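Alginate biosynthesis protein AlgX (Pseudomonas aeruginosa, PDB 4KNC) takes part in the O-acetylation of the exopolysaccharide alginate in the periplasm and protects the polymer from degradation on its way through. Local coordinates at residues E80-Q86 against L294-T300; L189-G193 against Y207-Y211; Y375-E381 against R402-W407. One frame throughout, in Å; residues are numbered along the deposited sequence.

Contacts 1 and 2 both belong to the SGNH hydrolase-like domain, while contact 3 lies in the C-terminal carbohydrate-binding module. Contact 1 pairs two strands of the central parallel sheet. Contact 2, on the surface, joins two antiparallel strands and is nested along the chain inside the loop that contact 1 closes. Their centres are about 27 Å apart, yet each has a side chain near the inferred catalytic residues. Contact 3 follows later in the chain. Its centre is about 33 Å from that of contact 1 and about 52 Å from that of contact 2, away from the annotated sites. The inferred catalytic residues and the module that may bind alginate thus reside in separate domains of one chain.

Contact 1 (E80-Q86 against L294-T300); sequences ELVVVYQ and LIWEFAT
Strands 80-85 and 293-298 run side by side in the parallel sheet at the centre of the SGNH hydrolase-like domain. Strand 80-85 is an edge strand of the sheet, and 293-298 separates it from strand 237-240. Six backbone hydrogen bonds join the pair, alternating between the strands. They start with Leu294 N to Glu80 O at 2.9 Å and finish with Gln86 N to Phe298 O at 3.0 Å.

Leu81, Val83 and Tyr85 share one face with Leu294, Trp296 and Phe298. On this face helix 107-123 covers Val83, Tyr85 and Phe298, and helix 275-282 covers Leu294 and Trp296. Phe298 has CG between its backbone N and carbonyl carbon (chi1 54°). This turns its ring back along the strand, so that CE1 stands over the centre of the Trp296 ring. Phe298 CZ meets Val83 CG1 at 3.7 Å. Phe298 CE2 lies at the edge of the Tyr85 ring, 3.8 Å from Tyr85 CD1. One face of that Tyr85 ring takes Thr300 CG2 in a CH-pi contact, 3.9 Å from the centroid.

Val82 and Val84 occupy the other face with Ile295 and Glu297. Val84 CG2 touches Ile295 CG2 at 3.9 Å. The inferred active site lies near the C-terminal ends of the strands. Glu297 OE1 and OE2 hydrogen-bond Thr242 OG1 and Ser245 OG, from the segment that carries the inferred nucleophile Ser243. Gln86 NE2 hydrogen-bonds Asn244 OD1. Water 3 joins the two side chains, donating to Gln86 OE1 at 2.6 Å and to Glu297 OE1 at 3.0 Å.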
# COMPACT_ATOMS: atom_id res chain seq x y z
N GLU A 80 -7.99 -14.26 -3.55
CA GLU A 80 -8.29 -13.44 -4.72
C GLU A 80 -7.86 -12.01 -4.41
O GLU A 80 -8.07 -11.53 -3.29
CB GLU A 80 -9.79 -13.46 -5.02
CG GLU A 80 -10.36 -14.82 -5.37
CD GLU A 80 -10.11 -15.20 -6.82
OE1 GLU A 80 -9.86 -14.30 -7.65
OE2 GLU A 80 -10.16 -16.40 -7.12
N LEU A 81 -7.28 -11.33 -5.39
CA LEU A 81 -6.81 -9.96 -5.18
C LEU A 81 -7.70 -8.91 -5.85
O LEU A 81 -8.01 -9.01 -7.04
CB LEU A 81 -5.35 -9.82 -5.65
CG LEU A 81 -4.68 -8.46 -5.41
CD1 LEU A 81 -4.60 -8.15 -3.92
CD2 LEU A 81 -3.30 -8.42 -6.03
N VAL A 82 -8.11 -7.91 -5.08
CA VAL A 82 -8.82 -6.76 -5.60
C VAL A 82 -7.95 -5.52 -5.41
O VAL A 82 -7.49 -5.26 -4.29
CB VAL A 82 -10.16 -6.55 -4.86
CG1 VAL A 82 -10.82 -5.23 -5.26
CG2 VAL A 82 -11.10 -7.72 -5.10
N VAL A 83 -7.69 -4.77 -6.48
CA VAL A 83 -6.93 -3.52 -6.34
C VAL A 83 -7.84 -2.30 -6.47
O VAL A 83 -8.62 -2.16 -7.43
CB VAL A 83 -5.69 -3.42 -7.31
CG1 VAL A 83 -5.25 -1.98 -7.49
CG2 VAL A 83 -4.51 -4.25 -6.80
N VAL A 84 -7.78 -1.43 -5.47
CA VAL A 84 -8.46 -0.15 -5.52
C VAL A 84 -7.45 0.91 -5.93
O VAL A 84 -6.61 1.33 -5.13
CB VAL A 84 -9.10 0.18 -4.19
CG1 VAL A 84 -9.55 1.65 -4.16
CG2 VAL A 84 -10.30 -0.78 -3.93
N TYR A 85 -7.52 1.32 -7.19
CA TYR A 85 -6.57 2.25 -7.78
C TYR A 85 -7.21 3.63 -7.70
O TYR A 85 -7.95 4.03 -8.60
CB TYR A 85 -6.34 1.85 -9.23
CG TYR A 85 -5.12 2.44 -9.94
CD1 TYR A 85 -3.84 2.36 -9.38
CD2 TYR A 85 -5.25 3.02 -11.21
CE1 TYR A 85 -2.72 2.86 -10.06
CE2 TYR A 85 -4.14 3.52 -11.89
CZ TYR A 85 -2.89 3.44 -11.31
OH TYR A 85 -1.82 3.95 -12.00
N GLN A 86 -6.95 4.34 -6.60
CA GLN A 86 -7.65 5.59 -6.32
C GLN A 86 -7.43 6.61 -7.45
O GLN A 86 -6.30 6.89 -7.83
CB GLN A 86 -7.20 6.17 -4.97
CG GLN A 86 -8.19 7.20 -4.38
CD GLN A 86 -7.60 7.96 -3.19
OE1 GLN A 86 -6.39 8.16 -3.10
NE2 GLN A 86 -8.47 8.37 -2.26
N LEU A 294 -8.53 -10.30 -0.67
CA LEU A 294 -7.62 -9.27 -0.18
C LEU A 294 -7.84 -8.01 -1.02
O LEU A 294 -7.64 -8.04 -2.24
CB LEU A 294 -6.17 -9.74 -0.31
CG LEU A 294 -5.05 -8.77 0.11
CD1 LEU A 294 -5.18 -8.38 1.57
CD2 LEU A 294 -3.69 -9.39 -0.16
N ILE A 295 -8.26 -6.94 -0.38
CA ILE A 295 -8.44 -5.66 -1.07
C ILE A 295 -7.23 -4.75 -0.83
O ILE A 295 -6.81 -4.54 0.31
CB ILE A 295 -9.70 -4.94 -0.56
CG1 ILE A 295 -10.93 -5.84 -0.71
CG2 ILE A 295 -9.92 -3.63 -1.31
CD1 ILE A 295 -12.13 -5.28 0.01
N TRP A 296 -6.68 -4.19 -1.89
CA TRP A 296 -5.44 -3.43 -1.79
C TRP A 296 -5.63 -2.05 -2.39
O TRP A 296 -5.83 -1.90 -3.59
CB TRP A 296 -4.31 -4.19 -2.50
CG TRP A 296 -2.94 -3.57 -2.41
CD1 TRP A 296 -2.53 -2.55 -1.58
CD2 TRP A 296 -1.80 -3.92 -3.20
NE1 TRP A 296 -1.20 -2.26 -1.81
CE2 TRP A 296 -0.73 -3.08 -2.80
CE3 TRP A 296 -1.58 -4.85 -4.21
CZ2 TRP A 296 0.53 -3.16 -3.38
CZ3 TRP A 296 -0.32 -4.94 -4.78
CH2 TRP A 296 0.72 -4.10 -4.36
N GLU A 297 -5.55 -1.03 -1.53
CA GLU A 297 -5.84 0.34 -1.90
C GLU A 297 -4.58 1.22 -1.90
O GLU A 297 -3.84 1.25 -0.91
CB GLU A 297 -6.90 0.93 -0.96
CG GLU A 297 -7.04 2.46 -1.04
CD GLU A 297 -6.12 3.20 -0.05
OE1 GLU A 297 -5.35 4.08 -0.50
OE2 GLU A 297 -6.16 2.92 1.18
N PHE A 298 -4.36 1.93 -3.00
CA PHE A 298 -3.28 2.91 -3.11
C PHE A 298 -3.56 3.89 -4.25
O PHE A 298 -4.46 3.65 -5.07
CB PHE A 298 -1.93 2.21 -3.32
CG PHE A 298 -1.91 1.25 -4.47
CD1 PHE A 298 -2.30 -0.08 -4.30
CD2 PHE A 298 -1.51 1.67 -5.74
CE1 PHE A 298 -2.29 -0.98 -5.36
CE2 PHE A 298 -1.50 0.77 -6.81
CZ PHE A 298 -1.90 -0.55 -6.62
N ALA A 299 -2.80 4.97 -4.31
CA ALA A 299 -2.99 6.00 -5.33
C ALA A 299 -2.02 5.88 -6.51
O ALA A 299 -1.18 4.99 -6.57
CB ALA A 299 -2.92 7.39 -4.70
N THR A 300 -2.13 6.83 -7.43
CA THR A 300 -1.51 6.68 -8.74
C THR A 300 -0.06 7.17 -8.85
O THR A 300 0.52 7.11 -9.94
CB THR A 300 -2.37 7.41 -9.81
OG1 THR A 300 -2.54 8.80 -9.45
CG2 THR A 300 -3.75 6.76 -9.93
O HOH W 1 0.60 4.09 -11.02
O HOH W 2 -4.29 8.75 -7.52
O HOH W 3 -4.68 6.62 -1.92

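Contact 2 (L189-G193 against Y207-Y211); sequences LSKLG and YATQY
Tyr211 lays its ring across Ser190. From CB, the ring carbon CG stands beside the backbone N (chi1 -76°), which brings the ring over the neighbouring strand. Tyr211 CD2 comes 3.8 Å from Ser190 CB. Tyr211 CE2 is closer, at 3.3 Å from the same Ser190 CB. Tyr211 CZ follows at 3.7 Å from it, and at the tip Tyr211 OH is 4.0 Å from Ser190 CB. Ser190 CA lies over one face of the Tyr211 ring, offset toward the rim.

The two residues form a non-hydrogen-bonded pair of the two-stranded antiparallel sheet made by strands 180-191 and 210-220. Next along is the hydrogen-bonded pair of Lys191 and Gln210. Lys191 N donates to Gln210 O at 2.6 Å, and Gln210 N returns a bond to Lys191 O at 2.7 Å.

The side chains of this pair lie on the face away from Tyr211. Lys191 NZ is hydrogen-bonded to Tyr249 OH and makes a long, weak ion pair with Asp148 of the inferred catalytic triad. Gln210 OE1 accepts from Lys146 N.

Beyond the strands, water 4 accepts from the backbone N of Gly193, the N-cap residue of helix 194-203, and donates to Ala208 O. Leu192 CD1 lies 3.4 Å from Tyr207 O.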
# COMPACT_ATOMS: atom_id res chain seq x y z
N LEU A 189 -16.04 15.89 10.75
CA LEU A 189 -14.62 15.63 10.57
C LEU A 189 -13.94 16.93 10.15
O LEU A 189 -14.29 17.52 9.12
CB LEU A 189 -14.40 14.53 9.52
CG LEU A 189 -12.96 14.26 9.04
CD1 LEU A 189 -12.10 13.69 10.17
CD2 LEU A 189 -12.91 13.33 7.85
N SER A 190 -12.98 17.39 10.93
CA SER A 190 -12.30 18.62 10.60
C SER A 190 -11.03 18.34 9.81
O SER A 190 -10.25 17.46 10.18
CB SER A 190 -11.93 19.38 11.87
OG SER A 190 -11.01 18.64 12.64
N LYS A 191 -10.80 19.10 8.75
CA LYS A 191 -9.53 18.98 8.05
C LYS A 191 -9.02 20.30 7.51
O LYS A 191 -9.71 20.99 6.75
CB LYS A 191 -9.59 17.96 6.90
CG LYS A 191 -8.20 17.71 6.28
CD LYS A 191 -8.17 16.48 5.42
CE LYS A 191 -8.26 15.22 6.26
NZ LYS A 191 -6.94 14.84 6.81
N LEU A 192 -7.82 20.67 7.92
CA LEU A 192 -7.11 21.76 7.28
C LEU A 192 -6.16 21.04 6.33
O LEU A 192 -5.27 20.32 6.78
CB LEU A 192 -6.34 22.60 8.30
CG LEU A 192 -5.45 23.73 7.74
CD1 LEU A 192 -6.30 24.71 6.94
CD2 LEU A 192 -4.65 24.45 8.83
N GLY A 193 -6.38 21.20 5.03
CA GLY A 193 -5.70 20.36 4.05
C GLY A 193 -4.21 20.56 3.96
O GLY A 193 -3.71 21.67 4.16
N TYR A 207 -5.99 29.37 4.72
CA TYR A 207 -7.21 28.74 4.21
C TYR A 207 -8.07 28.18 5.35
O TYR A 207 -7.56 27.79 6.41
CB TYR A 207 -6.89 27.66 3.17
CG TYR A 207 -6.23 28.16 1.89
CD1 TYR A 207 -4.83 28.25 1.78
CD2 TYR A 207 -6.99 28.53 0.79
CE1 TYR A 207 -4.23 28.71 0.60
CE2 TYR A 207 -6.40 28.98 -0.39
CZ TYR A 207 -5.02 29.07 -0.48
OH TYR A 207 -4.44 29.51 -1.64
N ALA A 208 -9.38 28.15 5.13
CA ALA A 208 -10.31 27.67 6.14
C ALA A 208 -10.20 26.17 6.36
O ALA A 208 -10.07 25.40 5.40
CB ALA A 208 -11.74 28.02 5.75
N THR A 209 -10.26 25.76 7.62
CA THR A 209 -10.42 24.35 7.97
C THR A 209 -11.77 23.87 7.47
O THR A 209 -12.78 24.53 7.66
CB THR A 209 -10.39 24.15 9.48
OG1 THR A 209 -9.15 24.64 9.99
CG2 THR A 209 -10.55 22.68 9.84
N GLN A 210 -11.78 22.71 6.81
CA GLN A 210 -13.03 22.12 6.34
C GLN A 210 -13.66 21.21 7.40
O GLN A 210 -12.96 20.48 8.11
CB GLN A 210 -12.79 21.29 5.08
CG GLN A 210 -12.97 22.04 3.78
CD GLN A 210 -13.07 21.10 2.59
OE1 GLN A 210 -12.05 20.63 2.07
NE2 GLN A 210 -14.29 20.83 2.15
N TYR A 211 -14.98 21.24 7.48
CA TYR A 211 -15.71 20.36 8.38
C TYR A 211 -16.72 19.59 7.56
O TYR A 211 -17.63 20.19 7.01
CB TYR A 211 -16.43 21.17 9.46
CG TYR A 211 -15.49 21.68 10.52
CD1 TYR A 211 -14.75 22.84 10.32
CD2 TYR A 211 -15.32 20.98 11.70
CE1 TYR A 211 -13.87 23.29 11.30
CE2 TYR A 211 -14.44 21.42 12.67
CZ TYR A 211 -13.73 22.57 12.47
OH TYR A 211 -12.86 22.99 13.45
O HOH W 4 -8.47 22.94 4.27

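Contact 3 (Y375-E381 against R402-W407); sequences YMNGRRE and RNDSDW
Water 5 is gripped by three groups, Tyr375 OH, Glu381 OE1 and Arg402 N. It donates to Glu381 OE1 at 2.7 Å and accepts from Arg402 N at 3.0 Å. Tyr375 OH is 2.7 Å from the water O and is also hydrogen-bonded to Ser352 OG. One water thus ties the hairpin 375-381 to the start of the loop 402-407.

Trp407 supplies most of the direct packing. With CG anti to the carbonyl carbon (chi1 -69°), its indole reaches the hairpin with the far rim of the six-membered ring. CZ3 and CE3 meet Tyr375 CE2, which lies at the indole edge, with Trp407 CZ3 to Tyr375 CE2 at 3.5 Å. The two ring planes are 60° apart. Trp407 CH2 comes 3.2 Å from Arg380 O, and Arg379 CD lies 3.9 Å from the same Trp407 CH2.

Arg402 extends from CG to NE and passes Glu381 with its aliphatic part. Glu381 OE1 is 3.3 Å from Arg402 CB. The carboxylate and guanidinium planes are nearly perpendicular, and their charged atoms do not touch. The Arg402 guanidinium is modelled over one face of the indole, offset toward its rim. Its closeness there is doubtful, because Arg402 NH2 and Trp407 NE1 are both donors and sit too near each other. Arg402 NE makes a salt bridge with Asp404 OD2.

Within the hairpin, Tyr375 to Gly378 form a type I turn, and the bond from Tyr375 N to Arg379 O is consistent with a G1 bulge. Asn377 OD1 accepts from Arg379 N in an Asx turn.

The hairpin joins strands 368-375 and 380-386 at one border of a sheet in the carbohydrate-binding module. The loop 402-407 leads from strand 396-400 of the module's other sheet to strand 412-418, next to 368-375. Glu381 OE2 forms a salt bridge with Arg311 of helix 307-316, which belongs to the SGNH hydrolase-like domain.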
# COMPACT_ATOMS: atom_id res chain seq x y z
N TYR A 375 28.55 -14.09 -1.76
CA TYR A 375 28.54 -15.36 -2.47
C TYR A 375 29.95 -15.95 -2.57
O TYR A 375 30.93 -15.25 -2.36
CB TYR A 375 27.91 -15.18 -3.85
CG TYR A 375 26.50 -14.65 -3.77
CD1 TYR A 375 25.44 -15.49 -3.45
CD2 TYR A 375 26.22 -13.31 -4.00
CE1 TYR A 375 24.15 -15.01 -3.36
CE2 TYR A 375 24.93 -12.82 -3.92
CZ TYR A 375 23.90 -13.68 -3.60
OH TYR A 375 22.61 -13.21 -3.51
N MET A 376 30.03 -17.23 -2.90
CA MET A 376 31.29 -17.96 -2.97
C MET A 376 32.26 -17.44 -4.04
O MET A 376 33.39 -17.91 -4.13
CB MET A 376 31.03 -19.45 -3.18
CG MET A 376 30.21 -20.12 -2.08
SD MET A 376 31.18 -20.82 -0.74
CE MET A 376 29.90 -21.51 0.31
N ASN A 377 31.82 -16.47 -4.83
CA ASN A 377 32.63 -15.90 -5.90
C ASN A 377 33.08 -14.47 -5.61
O ASN A 377 33.49 -13.73 -6.51
CB ASN A 377 31.83 -15.92 -7.20
CG ASN A 377 30.45 -15.36 -7.02
OD1 ASN A 377 30.28 -14.17 -6.77
ND2 ASN A 377 29.44 -16.22 -7.13
N GLY A 378 32.98 -14.06 -4.35
CA GLY A 378 33.42 -12.75 -3.94
C GLY A 378 32.45 -11.62 -4.25
O GLY A 378 32.69 -10.48 -3.85
N ARG A 379 31.37 -11.91 -4.98
CA ARG A 379 30.36 -10.88 -5.25
C ARG A 379 29.50 -10.62 -4.02
O ARG A 379 29.44 -11.44 -3.10
CB ARG A 379 29.46 -11.28 -6.42
CG ARG A 379 29.96 -10.84 -7.78
CD ARG A 379 29.76 -9.35 -8.00
NE ARG A 379 30.12 -8.95 -9.35
CZ ARG A 379 31.29 -8.43 -9.69
NH1 ARG A 379 32.23 -8.24 -8.77
NH2 ARG A 379 31.53 -8.09 -10.95
N ARG A 380 28.84 -9.47 -4.01
CA ARG A 380 28.05 -9.05 -2.86
C ARG A 380 26.77 -8.35 -3.30
O ARG A 380 26.72 -7.74 -4.36
CB ARG A 380 28.88 -8.10 -2.00
CG ARG A 380 29.40 -6.90 -2.78
CD ARG A 380 30.25 -5.98 -1.93
NE ARG A 380 29.48 -5.37 -0.85
CZ ARG A 380 29.99 -4.52 0.04
NH1 ARG A 380 31.27 -4.19 -0.02
NH2 ARG A 380 29.21 -4.01 0.99
N GLU A 381 25.73 -8.44 -2.48
CA GLU A 381 24.53 -7.64 -2.69
C GLU A 381 24.25 -6.83 -1.45
O GLU A 381 24.28 -7.36 -0.34
CB GLU A 381 23.32 -8.52 -3.02
CG GLU A 381 22.22 -7.73 -3.71
CD GLU A 381 20.81 -8.14 -3.32
OE1 GLU A 381 20.56 -9.33 -3.01
OE2 GLU A 381 19.95 -7.25 -3.32
N ARG A 402 18.62 -12.71 -4.09
CA ARG A 402 18.53 -12.13 -5.42
C ARG A 402 18.47 -13.19 -6.51
O ARG A 402 19.24 -14.16 -6.50
CB ARG A 402 19.69 -11.17 -5.67
CG ARG A 402 19.59 -10.42 -6.99
CD ARG A 402 20.44 -9.17 -6.99
NE ARG A 402 20.74 -8.74 -8.35
CZ ARG A 402 21.50 -7.69 -8.66
NH1 ARG A 402 22.03 -6.95 -7.70
NH2 ARG A 402 21.72 -7.39 -9.94
N ASN A 403 17.54 -13.01 -7.43
CA ASN A 403 17.40 -13.91 -8.57
C ASN A 403 17.28 -13.14 -9.88
O ASN A 403 16.52 -13.53 -10.77
CB ASN A 403 16.24 -14.89 -8.38
CG ASN A 403 14.96 -14.20 -7.95
OD1 ASN A 403 14.76 -13.01 -8.22
ND2 ASN A 403 14.09 -14.94 -7.27
N ASP A 404 18.02 -12.04 -9.98
CA ASP A 404 18.20 -11.33 -11.23
C ASP A 404 18.85 -12.23 -12.27
O ASP A 404 19.23 -13.37 -11.97
CB ASP A 404 19.06 -10.07 -11.04
CG ASP A 404 18.24 -8.84 -10.68
OD1 ASP A 404 17.00 -8.89 -10.80
OD2 ASP A 404 18.84 -7.82 -10.29
N SER A 405 18.99 -11.71 -13.48
CA SER A 405 19.52 -12.46 -14.61
C SER A 405 20.79 -13.27 -14.32
O SER A 405 20.94 -14.39 -14.81
CB SER A 405 19.77 -11.51 -15.79
N ASP A 406 21.68 -12.73 -13.50
CA ASP A 406 22.98 -13.35 -13.28
C ASP A 406 23.30 -13.61 -11.81
O ASP A 406 24.46 -13.80 -11.44
CB ASP A 406 24.09 -12.48 -13.88
N TRP A 407 22.27 -13.63 -10.97
CA TRP A 407 22.49 -13.79 -9.53
C TRP A 407 21.86 -15.06 -8.96
O TRP A 407 22.32 -15.58 -7.94
CB TRP A 407 22.00 -12.55 -8.78
CG TRP A 407 22.84 -11.33 -9.03
CD1 TRP A 407 22.76 -10.49 -10.09
CD2 TRP A 407 23.89 -10.82 -8.19
NE1 TRP A 407 23.70 -9.49 -9.97
CE2 TRP A 407 24.40 -9.67 -8.81
CE3 TRP A 407 24.44 -11.23 -6.97
CZ2 TRP A 407 25.44 -8.92 -8.26
CZ3 TRP A 407 25.48 -10.48 -6.42
CH2 TRP A 407 25.96 -9.34 -7.07
O HOH W 5 20.73 -11.88 -2.18